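Local atomic coordinates of putative invasin (Yersinia pseudotuberculosis IP 31758, PDB entry 5N40), a protein that is an adhesin of the invasin family that probably mediates attachment to host cells, combining immunoglobulin-like domains with a C-type lectin-like adhesion domain. Residues S160-I166 and V188-I194; G195-L200 and N211-F216; M143-Q147 and Y171-T175; T215-S221 and W230-A234. The protein carries 1 engineered substitution. One frame throughout, in Å; residues are numbered along the deposited sequence.

Contact 1. Residues S160-I166 and V188-I194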
loop_
_atom_site.group_PDB
_atom_site.type_symbol
_atom_site.label_atom_id
_atom_site.label_comp_id
_atom_site.label_asym_id
_atom_site.label_seq_id
_atom_site.Cartn_x
_atom_site.Cartn_y
_atom_site.Cartn_z
ATOM N N SER A 160 -0.911 -14.238 -8.576
ATOM C CA SER A 160 -1.204 -13.782 -9.931
ATOM C C SER A 160 -1.995 -12.479 -9.971
ATOM O O SER A 160 -2.508 -12.110 -11.034
ATOM C CB SER A 160 -1.954 -14.873 -10.698
ATOM O OG SER A 160 -3.087 -15.317 -9.982
ATOM N N SER A 161 -2.101 -11.768 -8.855
ATOM C CA SER A 161 -2.735 -10.464 -8.832
ATOM C C SER A 161 -1.715 -9.375 -9.171
ATOM O O SER A 161 -0.501 -9.576 -9.092
ATOM C CB SER A 161 -3.358 -10.194 -7.465
ATOM O OG SER A 161 -4.262 -9.107 -7.540
ATOM N N GLY A 162 -2.230 -8.209 -9.539
ATOM C CA GLY A 162 -1.380 -7.092 -9.898
ATOM C C GLY A 162 -0.635 -6.520 -8.705
ATOM O O GLY A 162 -0.919 -6.816 -7.544
ATOM N N VAL A 163 0.344 -5.670 -9.009
ATOM C CA VAL A 163 1.152 -5.026 -7.973
ATOM C C VAL A 163 0.367 -3.856 -7.390
ATOM O O VAL A 163 -0.097 -2.976 -8.125
ATOM C CB VAL A 163 2.502 -4.562 -8.546
ATOM C CG1 VAL A 163 3.370 -3.900 -7.470
ATOM C CG2 VAL A 163 3.240 -5.725 -9.176
ATOM N N VAL A 164 0.211 -3.845 -6.061
ATOM C CA VAL A 164 -0.471 -2.743 -5.392
ATOM C C VAL A 164 0.317 -1.455 -5.590
ATOM O O VAL A 164 1.555 -1.446 -5.586
ATOM C CB VAL A 164 -0.667 -3.063 -3.898
ATOM C CG1 VAL A 164 -1.090 -1.825 -3.106
ATOM C CG2 VAL A 164 -1.711 -4.152 -3.729
ATOM N N GLN A 165 -0.409 -0.354 -5.760
ATOM C CA GLN A 165 0.167 0.935 -6.107
ATOM C C GLN A 165 0.119 1.864 -4.906
ATOM O O GLN A 165 -0.878 1.906 -4.177
ATOM C CB GLN A 165 -0.586 1.579 -7.280
ATOM C CG GLN A 165 -0.603 0.752 -8.549
ATOM C CD GLN A 165 0.758 0.654 -9.208
ATOM O OE1 GLN A 165 1.274 1.639 -9.736
ATOM N NE2 GLN A 165 1.340 -0.540 -9.196
ATOM N N ILE A 166 1.203 2.608 -4.710
ATOM C CA ILE A 166 1.268 3.689 -3.739
ATOM C C ILE A 166 1.673 4.942 -4.501
ATOM O O ILE A 166 2.678 4.938 -5.220
ATOM C CB ILE A 166 2.250 3.366 -2.594
ATOM C CG1 ILE A 166 1.805 2.088 -1.863
ATOM C CG2 ILE A 166 2.342 4.536 -1.625
ATOM C CD1 ILE A 166 2.735 1.612 -0.744
ATOM N N VAL A 188 -3.320 4.479 -1.699
ATOM C CA VAL A 188 -3.118 3.094 -2.117
ATOM C C VAL A 188 -4.218 2.704 -3.095
ATOM O O VAL A 188 -5.405 2.894 -2.805
ATOM C CB VAL A 188 -3.117 2.137 -0.915
ATOM C CG1 VAL A 188 -2.741 0.728 -1.363
ATOM C CG2 VAL A 188 -2.167 2.634 0.163
ATOM N N THR A 189 -3.825 2.111 -4.224
ATOM C CA THR A 189 -4.757 1.632 -5.239
ATOM C C THR A 189 -4.310 0.260 -5.734
ATOM O O THR A 189 -3.156 -0.138 -5.569
ATOM C CB THR A 189 -4.861 2.592 -6.435
ATOM O OG1 THR A 189 -3.554 2.823 -6.976
ATOM C CG2 THR A 189 -5.502 3.917 -6.031
ATOM N N ASP A 190 -5.235 -0.449 -6.380
ATOM C CA ASP A 190 -4.980 -1.801 -6.886
ATOM C C ASP A 190 -5.609 -1.938 -8.269
ATOM O O ASP A 190 -6.455 -2.804 -8.504
ATOM C CB ASP A 190 -5.519 -2.848 -5.911
ATOM C CG ASP A 190 -4.929 -4.232 -6.131
ATOM O OD1 ASP A 190 -4.033 -4.389 -6.994
ATOM O OD2 ASP A 190 -5.384 -5.182 -5.449
ATOM N N PRO A 191 -5.195 -1.096 -9.221
ATOM C CA PRO A 191 -5.858 -1.094 -10.541
ATOM C C PRO A 191 -5.761 -2.416 -11.289
ATOM O O PRO A 191 -6.625 -2.699 -12.131
ATOM C CB PRO A 191 -5.138 0.034 -11.293
ATOM C CG PRO A 191 -3.832 0.200 -10.596
ATOM C CD PRO A 191 -4.099 -0.111 -9.156
ATOM N N ASN A 192 -4.750 -3.238 -11.012
ATOM C CA ASN A 192 -4.596 -4.537 -11.652
ATOM C C ASN A 192 -4.902 -5.686 -10.697
ATOM O O ASN A 192 -4.458 -6.816 -10.924
ATOM C CB ASN A 192 -3.185 -4.672 -12.224
ATOM C CG ASN A 192 -2.880 -3.601 -13.257
ATOM O OD1 ASN A 192 -3.531 -3.532 -14.297
ATOM N ND2 ASN A 192 -1.897 -2.757 -12.968
ATOM N N GLY A 193 -5.664 -5.423 -9.637
ATOM C CA GLY A 193 -6.001 -6.472 -8.697
ATOM C C GLY A 193 -7.036 -7.437 -9.245
ATOM O O GLY A 193 -7.799 -7.127 -10.160
ATOM N N ILE A 194 -7.055 -8.644 -8.675
ATOM C CA ILE A 194 -8.055 -9.638 -9.045
ATOM C C ILE A 194 -8.966 -9.997 -7.867
ATOM O O ILE A 194 -9.682 -10.987 -7.923
ATOM C CB ILE A 194 -7.397 -10.890 -9.661
ATOM C CG1 ILE A 194 -6.517 -11.642 -8.652
ATOM C CG2 ILE A 194 -6.584 -10.481 -10.892
ATOM C CD1 ILE A 194 -5.966 -12.959 -9.193
HETATM O O HOH W 1 -3.225 -7.052 -6.202
HETATM O O HOH W 2 -2.668 -3.338 -9.167
HETATM O O HOH W 3 0.035 -2.669 -11.247
HETATM O O HOH W 4 -1.930 4.845 -5.688
#
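V164 lays its CG1 methyl against CG1 of V188, 3.5 Å away, the two branched side chains meeting at a slant on the buried side of the strands. CG1 stands anti to the backbone N (chi1 167°), which leaves CG2 to rest against the carboxylate of D190. The antiparallel pairing is short: Q165 N reaches T189 O at 2.8 Å and T189 N returns to Q165 O, while I166 faces V188 as the non-hydrogen-bonded pair. The pair belongs to one sheet of the immunoglobulin-like domain, in which 169–170 flanks 165–166 on the outside. Beyond it regular pairing stops, but the backbones stay close, and the type I turn D190–G193 packs beside the 160–164 loop. G162 suits this place because a CB would run into N192 CB; its N makes a weak bond to N192 O at 3.0 Å. S161 OG, at 3.1 Å, receives the backbone N-H of I194, whose CG1 lies alongside that hydroxyl. Q165, bent back on itself, gives NE2 to V163 O at 3.0 Å and also bonds N170. Water 2 donates to V163 O and D190 OD1 and accepts the backbone N-H of N192. Direct bonds, one of them weak, and bridging waters together replace the ladder.

Contact 2. Residues G195-L200 and N211-F216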
loop_
_atom_site.group_PDB
_atom_site.type_symbol
_atom_site.label_atom_id
_atom_site.label_comp_id
_atom_site.label_asym_id
_atom_site.label_seq_id
_atom_site.Cartn_x
_atom_site.Cartn_y
_atom_site.Cartn_z
ATOM N N GLY A 195 -8.962 -9.186 -6.806
ATOM C CA GLY A 195 -9.848 -9.396 -5.672
ATOM C C GLY A 195 -9.158 -10.006 -4.470
ATOM O O GLY A 195 -9.582 -11.048 -3.956
ATOM N N VAL A 196 -8.098 -9.354 -4.000
ATOM C CA VAL A 196 -7.244 -9.934 -2.976
ATOM C C VAL A 196 -7.072 -8.968 -1.809
ATOM O O VAL A 196 -7.232 -7.750 -1.933
ATOM C CB VAL A 196 -5.862 -10.344 -3.544
ATOM C CG1 VAL A 196 -6.027 -11.444 -4.573
ATOM C CG2 VAL A 196 -5.148 -9.159 -4.168
ATOM N N GLN A 197 -6.731 -9.553 -0.661
ATOM C CA GLN A 197 -6.322 -8.827 0.530
ATOM C C GLN A 197 -4.801 -8.829 0.571
ATOM O O GLN A 197 -4.183 -9.898 0.614
ATOM C CB GLN A 197 -6.897 -9.484 1.784
ATOM C CG GLN A 197 -6.452 -8.877 3.098
ATOM C CD GLN A 197 -6.678 -9.810 4.270
ATOM O OE1 GLN A 197 -5.764 -10.525 4.705
ATOM N NE2 GLN A 197 -7.884 -9.797 4.804
ATOM N N THR A 198 -4.207 -7.641 0.539
ATOM C CA THR A 198 -2.761 -7.487 0.508
ATOM C C THR A 198 -2.287 -6.954 1.852
ATOM O O THR A 198 -2.820 -5.961 2.355
ATOM C CB THR A 198 -2.336 -6.544 -0.617
ATOM O OG1 THR A 198 -2.818 -7.051 -1.870
ATOM C CG2 THR A 198 -0.806 -6.411 -0.671
ATOM N N THR A 199 -1.285 -7.608 2.425
ATOM C CA THR A 199 -0.661 -7.122 3.647
ATOM C C THR A 199 0.518 -6.248 3.250
ATOM O O THR A 199 1.481 -6.728 2.642
ATOM C CB THR A 199 -0.205 -8.279 4.531
ATOM O OG1 THR A 199 -1.328 -9.103 4.862
ATOM C CG2 THR A 199 0.433 -7.746 5.810
ATOM N N LEU A 200 0.432 -4.965 3.573
ATOM C CA LEU A 200 1.517 -4.019 3.356
ATOM C C LEU A 200 2.275 -3.803 4.657
ATOM O O LEU A 200 1.663 -3.546 5.698
ATOM C CB LEU A 200 0.985 -2.680 2.851
ATOM C CG LEU A 200 0.460 -2.681 1.413
ATOM C CD1 LEU A 200 -0.171 -1.348 1.076
ATOM C CD2 LEU A 200 1.592 -2.992 0.432
ATOM N N ASN A 211 2.413 -3.762 10.172
ATOM C CA ASN A 211 1.638 -4.263 9.039
ATOM C C ASN A 211 0.211 -3.733 9.062
ATOM O O ASN A 211 -0.351 -3.450 10.123
ATOM C CB ASN A 211 1.549 -5.795 9.044
ATOM C CG ASN A 211 2.882 -6.470 8.830
ATOM O OD1 ASN A 211 3.773 -5.926 8.193
ATOM N ND2 ASN A 211 3.014 -7.685 9.350
ATOM N N THR A 212 -0.389 -3.655 7.874
ATOM C CA THR A 212 -1.819 -3.410 7.753
ATOM C C THR A 212 -2.318 -4.098 6.491
ATOM O O THR A 212 -1.566 -4.282 5.532
ATOM C CB THR A 212 -2.146 -1.907 7.709
ATOM O OG1 THR A 212 -3.498 -1.684 8.128
ATOM C CG2 THR A 212 -1.946 -1.327 6.301
ATOM N N ASN A 213 -3.594 -4.471 6.495
ATOM C CA ASN A 213 -4.205 -5.146 5.361
ATOM C C ASN A 213 -5.041 -4.170 4.551
ATOM O O ASN A 213 -5.754 -3.330 5.110
ATOM C CB ASN A 213 -5.082 -6.312 5.820
ATOM C CG ASN A 213 -4.277 -7.468 6.363
ATOM O OD1 ASN A 213 -3.150 -7.709 5.936
ATOM N ND2 ASN A 213 -4.852 -8.192 7.312
ATOM N N VAL A 214 -4.939 -4.277 3.231
ATOM C CA VAL A 214 -5.802 -3.546 2.316
ATOM C C VAL A 214 -6.432 -4.543 1.354
ATOM O O VAL A 214 -5.767 -5.458 0.856
ATOM C CB VAL A 214 -5.035 -2.442 1.558
ATOM C CG1 VAL A 214 -4.562 -1.363 2.542
ATOM C CG2 VAL A 214 -3.861 -3.032 0.779
ATOM N N THR A 215 -7.727 -4.372 1.107
ATOM C CA THR A 215 -8.481 -5.262 0.241
ATOM C C THR A 215 -9.164 -4.417 -0.821
ATOM O O THR A 215 -9.789 -3.406 -0.498
ATOM C CB THR A 215 -9.510 -6.062 1.046
ATOM O OG1 THR A 215 -8.827 -6.855 2.023
ATOM C CG2 THR A 215 -10.344 -6.971 0.143
ATOM N N PHE A 216 -9.024 -4.820 -2.080
ATOM C CA PHE A 216 -9.671 -4.138 -3.196
ATOM C C PHE A 216 -10.555 -5.143 -3.915
ATOM O O PHE A 216 -10.060 -6.119 -4.491
ATOM C CB PHE A 216 -8.643 -3.514 -4.144
ATOM C CG PHE A 216 -7.879 -2.363 -3.539
ATOM C CD1 PHE A 216 -6.728 -2.578 -2.778
ATOM C CD2 PHE A 216 -8.314 -1.065 -3.711
ATOM C CE1 PHE A 216 -6.027 -1.506 -2.234
ATOM C CE2 PHE A 216 -7.632 -0.003 -3.160
ATOM C CZ PHE A 216 -6.477 -0.223 -2.421
HETATM O O HOH W 5 -7.656 -6.867 -5.611
HETATM O O HOH W 6 -10.195 -8.185 3.891
#
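T199 and N213 touch through their polar ends: the hydroxyl OG1 donates to N213 OD1 at a short 2.5 Å, the donor tilted 20° from the amide carbonyl plane. The side chains run side by side from a non-hydrogen-bonded pair, and a chi1 of -59° at T199 turns OG1 toward the amide while its CG2 methyl meets N213 OD1 and N211 CB. On its other flank N213 stacks its amide on that of Q197, the planes 11° apart and Q197 OE1 3.6 Å from N213 ND2. Q197 is extended, and its CB and CG pass T215 OG1, each at 3.3 Å; water 6 joins Q197 NE2 to the same hydroxyl. Polar threonine, asparagine and glutamine suit this largely partly exposed face, where their groups can bond one another or water. The two segments are arms of the antiparallel hairpin of strands 197–204 and 209–217, in one sheet of the immunoglobulin-like sandwich. Its ladder is carried by the T198–V214 and L200–T212 pairs, with T198 N to V214 O at 2.7 Å, and it frays at the weak bond from F216 N to V196 O. The face of T198, L200, T212 and V214 is more apolar, L200 CD1 lying 4.1 Å from V214 CG2. Beyond them L125 and I123 of strand 123–131 pack against this layer, while strand 142–151 bonds along the other edge of strand 197–204 through T199 with V148 and A149.

Contact 3. Residues M143-Q147 and Y171-T175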
loop_
_atom_site.group_PDB
_atom_site.type_symbol
_atom_site.label_atom_id
_atom_site.label_comp_id
_atom_site.label_asym_id
_atom_site.label_seq_id
_atom_site.Cartn_x
_atom_site.Cartn_y
_atom_site.Cartn_z
ATOM N N MET A 143 10.708 6.098 5.332
ATOM C CA MET A 143 9.749 5.001 5.319
ATOM C C MET A 143 9.769 4.294 3.972
ATOM O O MET A 143 9.944 4.932 2.928
ATOM C CB MET A 143 8.333 5.519 5.598
ATOM C CG MET A 143 7.411 4.503 6.264
ATOM S SD MET A 143 7.870 4.104 7.965
ATOM C CE MET A 143 7.772 5.710 8.750
ATOM N N THR A 144 9.580 2.973 4.000
ATOM C CA THR A 144 9.357 2.182 2.795
ATOM C C THR A 144 8.158 1.270 3.027
ATOM O O THR A 144 7.705 1.076 4.159
ATOM C CB THR A 144 10.572 1.331 2.404
ATOM O OG1 THR A 144 10.800 0.348 3.412
ATOM C CG2 THR A 144 11.818 2.193 2.219
ATOM N N PHE A 145 7.645 0.703 1.938
ATOM C CA PHE A 145 6.527 -0.228 1.992
ATOM C C PHE A 145 6.871 -1.509 1.247
ATOM O O PHE A 145 7.539 -1.486 0.210
ATOM C CB PHE A 145 5.250 0.378 1.388
ATOM C CG PHE A 145 4.731 1.555 2.148
ATOM C CD1 PHE A 145 3.933 1.375 3.267
ATOM C CD2 PHE A 145 5.052 2.840 1.762
ATOM C CE1 PHE A 145 3.457 2.453 3.975
ATOM C CE2 PHE A 145 4.571 3.926 2.469
ATOM C CZ PHE A 145 3.778 3.725 3.584
ATOM N N GLU A 146 6.364 -2.623 1.769
ATOM C CA GLU A 146 6.614 -3.939 1.194
ATOM C C GLU A 146 5.360 -4.794 1.283
ATOM O O GLU A 146 4.756 -4.905 2.354
ATOM C CB GLU A 146 7.775 -4.632 1.918
ATOM C CG GLU A 146 8.229 -5.917 1.257
ATOM C CD GLU A 146 9.452 -6.518 1.920
ATOM O OE1 GLU A 146 9.757 -6.144 3.072
ATOM O OE2 GLU A 146 10.103 -7.369 1.285
ATOM N N GLN A 147 4.969 -5.394 0.160
ATOM C CA GLN A 147 3.928 -6.413 0.179
ATOM C C GLN A 147 4.487 -7.684 0.803
ATOM O O GLN A 147 5.496 -8.211 0.330
ATOM C CB GLN A 147 3.422 -6.672 -1.243
ATOM C CG GLN A 147 2.419 -7.818 -1.362
ATOM C CD GLN A 147 3.071 -9.174 -1.583
ATOM O OE1 GLN A 147 3.088 -10.026 -0.691
ATOM N NE2 GLN A 147 3.587 -9.392 -2.790
ATOM N N TYR A 171 4.526 -0.284 -5.233
ATOM C CA TYR A 171 4.811 -0.010 -3.825
ATOM C C TYR A 171 6.314 0.042 -3.554
ATOM O O TYR A 171 6.770 0.837 -2.725
ATOM C CB TYR A 171 4.143 -1.062 -2.930
ATOM C CG TYR A 171 4.689 -2.454 -3.130
ATOM C CD1 TYR A 171 5.851 -2.871 -2.485
ATOM C CD2 TYR A 171 4.057 -3.353 -3.976
ATOM C CE1 TYR A 171 6.359 -4.130 -2.681
ATOM C CE2 TYR A 171 4.559 -4.624 -4.170
ATOM C CZ TYR A 171 5.713 -5.003 -3.526
ATOM O OH TYR A 171 6.215 -6.269 -3.737
ATOM N N ASP A 172 7.102 -0.787 -4.243
ATOM C CA ASP A 172 8.535 -0.861 -3.968
ATOM C C ASP A 172 9.314 0.317 -4.532
ATOM O O ASP A 172 10.520 0.418 -4.275
ATOM C CB ASP A 172 9.130 -2.177 -4.492
ATOM C CG ASP A 172 8.819 -2.450 -5.963
ATOM O OD1 ASP A 172 8.368 -1.536 -6.697
ATOM O OD2 ASP A 172 9.043 -3.612 -6.374
ATOM N N ALA A 173 8.662 1.217 -5.263
ATOM C CA ALA A 173 9.297 2.447 -5.712
ATOM C C ALA A 173 9.109 3.595 -4.734
ATOM O O ALA A 173 9.745 4.643 -4.905
ATOM C CB ALA A 173 8.749 2.854 -7.087
ATOM N N PHE A 174 8.262 3.432 -3.717
ATOM C CA PHE A 174 7.956 4.546 -2.835
ATOM C C PHE A 174 9.135 4.874 -1.921
ATOM O O PHE A 174 9.768 3.988 -1.344
ATOM C CB PHE A 174 6.718 4.254 -1.980
ATOM C CG PHE A 174 6.388 5.371 -1.030
ATOM C CD1 PHE A 174 7.002 5.451 0.212
ATOM C CD2 PHE A 174 5.511 6.368 -1.403
ATOM C CE1 PHE A 174 6.728 6.495 1.066
ATOM C CE2 PHE A 174 5.234 7.419 -0.548
ATOM C CZ PHE A 174 5.843 7.479 0.687
ATOM N N THR A 175 9.424 6.165 -1.800
ATOM C CA THR A 175 10.253 6.696 -0.732
ATOM C C THR A 175 9.544 7.912 -0.158
ATOM O O THR A 175 8.815 8.606 -0.866
ATOM C CB THR A 175 11.661 7.091 -1.214
ATOM O OG1 THR A 175 11.567 8.106 -2.226
ATOM C CG2 THR A 175 12.387 5.886 -1.773
HETATM O O HOH W 7 8.707 1.359 -0.676
HETATM O O HOH W 8 7.112 -7.892 -1.991
#
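F145 turns the edge of its ring, CD2 and CE2, onto one face of F174 in a T-shaped pair, with centroids 5.2 Å apart and planes at 68°. CE2 sits over the rim of that face, 3.6 Å from F174 CE1, and the carbonyl M143 O lies at the edge of the F174 ring. The Y171 ring is approached differently: over one face come Q147 N and Q147 CB, the latter a CH-pi contact 4.0 Å from the centroid, and F145 O stands at its edge, 3.5 Å from CD1. Strand 142–151 of the immunoglobulin-like sandwich here meets the 3-10 turn 171–173, part of the loop that carries the chain from strand 169–170 of one sheet to strand 176–177 of the other. The torsion of F174 (CG anti to the backbone N, chi1 179°) turns the ring inward, and a large apolar ring suits this place because I166, L184 and V186 also pack on it. The aromatic pair thus forms part of the filling between the sheets, with F145 reaching L125 and V127. Y171 covers the strand with its ring, and tyrosine suits the place because its hydroxyl can meet water at the rim. Between the segments, water 7 accepts the N-H of F145 (O to F145 N 2.9 Å) beside Y171 O and F174 O. Water 8 lies 2.5 Å from Y171 OH and donates to Q147 O at 2.8 Å.

Contact 4. Residues T215-S221 and W230-A234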
loop_
_atom_site.group_PDB
_atom_site.type_symbol
_atom_site.label_atom_id
_atom_site.label_comp_id
_atom_site.label_asym_id
_atom_site.label_seq_id
_atom_site.Cartn_x
_atom_site.Cartn_y
_atom_site.Cartn_z
ATOM N N THR A 215 -7.727 -4.372 1.107
ATOM C CA THR A 215 -8.481 -5.262 0.241
ATOM C C THR A 215 -9.164 -4.417 -0.821
ATOM O O THR A 215 -9.789 -3.406 -0.498
ATOM C CB THR A 215 -9.510 -6.062 1.046
ATOM O OG1 THR A 215 -8.827 -6.855 2.023
ATOM C CG2 THR A 215 -10.344 -6.971 0.143
ATOM N N PHE A 216 -9.024 -4.820 -2.080
ATOM C CA PHE A 216 -9.671 -4.138 -3.196
ATOM C C PHE A 216 -10.555 -5.143 -3.915
ATOM O O PHE A 216 -10.060 -6.119 -4.491
ATOM C CB PHE A 216 -8.643 -3.514 -4.144
ATOM C CG PHE A 216 -7.879 -2.363 -3.539
ATOM C CD1 PHE A 216 -6.728 -2.578 -2.778
ATOM C CD2 PHE A 216 -8.314 -1.065 -3.711
ATOM C CE1 PHE A 216 -6.027 -1.506 -2.234
ATOM C CE2 PHE A 216 -7.632 -0.003 -3.160
ATOM C CZ PHE A 216 -6.477 -0.223 -2.421
ATOM N N ASN A 217 -11.861 -4.896 -3.873
ATOM C CA ASN A 217 -12.832 -5.818 -4.442
ATOM C C ASN A 217 -12.784 -5.813 -5.959
ATOM O O ASN A 217 -12.666 -4.760 -6.589
ATOM C CB ASN A 217 -14.238 -5.432 -4.000
ATOM C CG ASN A 217 -14.417 -5.485 -2.512
ATOM O OD1 ASN A 217 -13.938 -6.405 -1.849
ATOM N ND2 ASN A 217 -15.141 -4.504 -1.969
ATOM N N VAL A 218 -12.910 -7.001 -6.539
ATOM C CA VAL A 218 -13.029 -7.177 -7.984
ATOM C C VAL A 218 -14.508 -7.280 -8.345
ATOM O O VAL A 218 -15.303 -7.876 -7.607
ATOM C CB VAL A 218 -12.243 -8.421 -8.441
ATOM C CG1 VAL A 218 -12.940 -9.708 -7.993
ATOM C CG2 VAL A 218 -12.029 -8.387 -9.946
ATOM N N ILE A 219 -14.890 -6.709 -9.493
ATOM C CA ILE A 219 -16.315 -6.607 -9.791
ATOM C C ILE A 219 -16.906 -7.980 -10.092
ATOM O O ILE A 219 -18.104 -8.206 -9.880
ATOM C CB ILE A 219 -16.534 -5.605 -10.941
ATOM C CG1 ILE A 219 -18.021 -5.247 -11.097
ATOM C CG2 ILE A 219 -15.976 -6.148 -12.254
ATOM C CD1 ILE A 219 -18.606 -4.456 -9.924
ATOM N N THR A 220 -16.086 -8.922 -10.546
ATOM C CA THR A 220 -16.558 -10.199 -11.061
ATOM C C THR A 220 -16.731 -11.262 -9.986
ATOM O O THR A 220 -16.985 -12.425 -10.322
ATOM C CB THR A 220 -15.616 -10.712 -12.156
ATOM O OG1 THR A 220 -14.246 -10.606 -11.745
ATOM C CG2 THR A 220 -15.822 -9.932 -13.441
ATOM N N SER A 221 -16.618 -10.895 -8.708
ATOM C CA SER A 221 -16.901 -11.799 -7.611
ATOM C C SER A 221 -18.018 -11.236 -6.741
ATOM O O SER A 221 -18.052 -10.027 -6.478
ATOM C CB SER A 221 -15.655 -12.025 -6.738
ATOM O OG SER A 221 -14.737 -12.891 -7.374
ATOM N N TRP A 230 -12.370 -11.526 -3.125
ATOM C CA TRP A 230 -13.051 -10.371 -2.546
ATOM C C TRP A 230 -13.689 -9.560 -3.671
ATOM O O TRP A 230 -12.979 -9.073 -4.557
ATOM C CB TRP A 230 -12.065 -9.507 -1.767
ATOM C CG TRP A 230 -11.408 -10.197 -0.620
ATOM C CD1 TRP A 230 -10.208 -10.856 -0.625
ATOM C CD2 TRP A 230 -11.904 -10.276 0.715
ATOM N NE1 TRP A 230 -9.935 -11.344 0.630
ATOM C CE2 TRP A 230 -10.962 -11.002 1.470
ATOM C CE3 TRP A 230 -13.064 -9.811 1.346
ATOM C CZ2 TRP A 230 -11.145 -11.273 2.823
ATOM C CZ3 TRP A 230 -13.240 -10.075 2.688
ATOM C CH2 TRP A 230 -12.288 -10.801 3.412
ATOM N N GLY A 231 -15.018 -9.385 -3.629
ATOM C CA GLY A 231 -15.733 -8.820 -4.759
ATOM C C GLY A 231 -16.839 -7.863 -4.352
ATOM O O GLY A 231 -17.219 -7.778 -3.183
ATOM N N ASN A 232 -17.356 -7.139 -5.355
ATOM C CA ASN A 232 -18.500 -6.247 -5.165
ATOM C C ASN A 232 -19.471 -6.355 -6.332
ATOM O O ASN A 232 -20.034 -5.353 -6.781
ATOM C CB ASN A 232 -18.055 -4.792 -5.002
ATOM C CG ASN A 232 -17.438 -4.228 -6.265
ATOM O OD1 ASN A 232 -16.658 -4.904 -6.938
ATOM N ND2 ASN A 232 -17.786 -2.986 -6.602
ATOM N N MET A 233 -19.693 -7.569 -6.827
ATOM C CA MET A 233 -20.600 -7.765 -7.951
ATOM C C MET A 233 -21.978 -7.202 -7.617
ATOM O O MET A 233 -22.438 -7.282 -6.477
ATOM C CB MET A 233 -20.704 -9.255 -8.281
ATOM C CG MET A 233 -21.609 -9.596 -9.450
ATOM S SD MET A 233 -21.779 -11.371 -9.680
ATOM C CE MET A 233 -20.059 -11.788 -9.983
ATOM N N ALA A 234 -22.636 -6.623 -8.622
ATOM C CA ALA A 234 -24.004 -6.142 -8.439
ATOM C C ALA A 234 -24.905 -7.276 -7.966
ATOM O O ALA A 234 -24.974 -8.337 -8.594
ATOM C CB ALA A 234 -24.546 -5.563 -9.744
#
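T215 sets its CG2 methyl over one face of the W230 indole, 3.8 Å from the centroid of the five-membered ring and offset toward the rim, a CH-pi contact. The contact lies at the junction of the immunoglobulin-like domain and the C-type lectin-like adhesion domain, where the end of strand 209–217 makes a single backbone bridge, V218 with G231. A methyl suits the place of T215 because its C-H groups can lie against the pi face of the indole. N217 comes next, its CB against G231 C and its OD1 3.6 Å from W230 CB. The amide itself is held from elsewhere, by R116 at OD1 and N118 at ND2, so that N217 packs on the contact rather than bonding across it. V218 makes the bridge: its N-H goes to W230 O at 2.9 Å, and its carbonyl accepts N232 N. With V218 the chain enters a type I turn to S221. I219 carries its CD1 onto N232 O, at 3.6 Å, and its own carbonyl faces CA and CB of M233, whose extended chain bends only at its end to bring CE beside T220 O. G231 fits against this turn because a CB there would run into S221 O; the bare CA instead meets S221 O at 3.1 Å. S221 OG is bonded to E265 in the adhesion domain. The backbone of S221 completes the series, M233 N donating to S221 O at 3.0 Å.

Contacts 1, 2 and 3 all lie in one immunoglobulin-like domain, whereas contact 4 lies where it joins the adhesion domain. All four are partly buried: contacts 1 and 3 each include several exposed residues, contact 2 is mostly buried, and no touching residue of contact 4 is exposed. Contact 3 contributes an aromatic pair to the filling between the sheets, and I166 of contact 1 packs on both its rings. Contacts 1 and 2 hold opposite sheets and meet where F216 lies on D190 and V188; water is prominent in contact 1, direct strand bonding in contact 2. Contacts 2 and 4 share strand 209–217. Contact 4 is held by three direct backbone bonds and close fit.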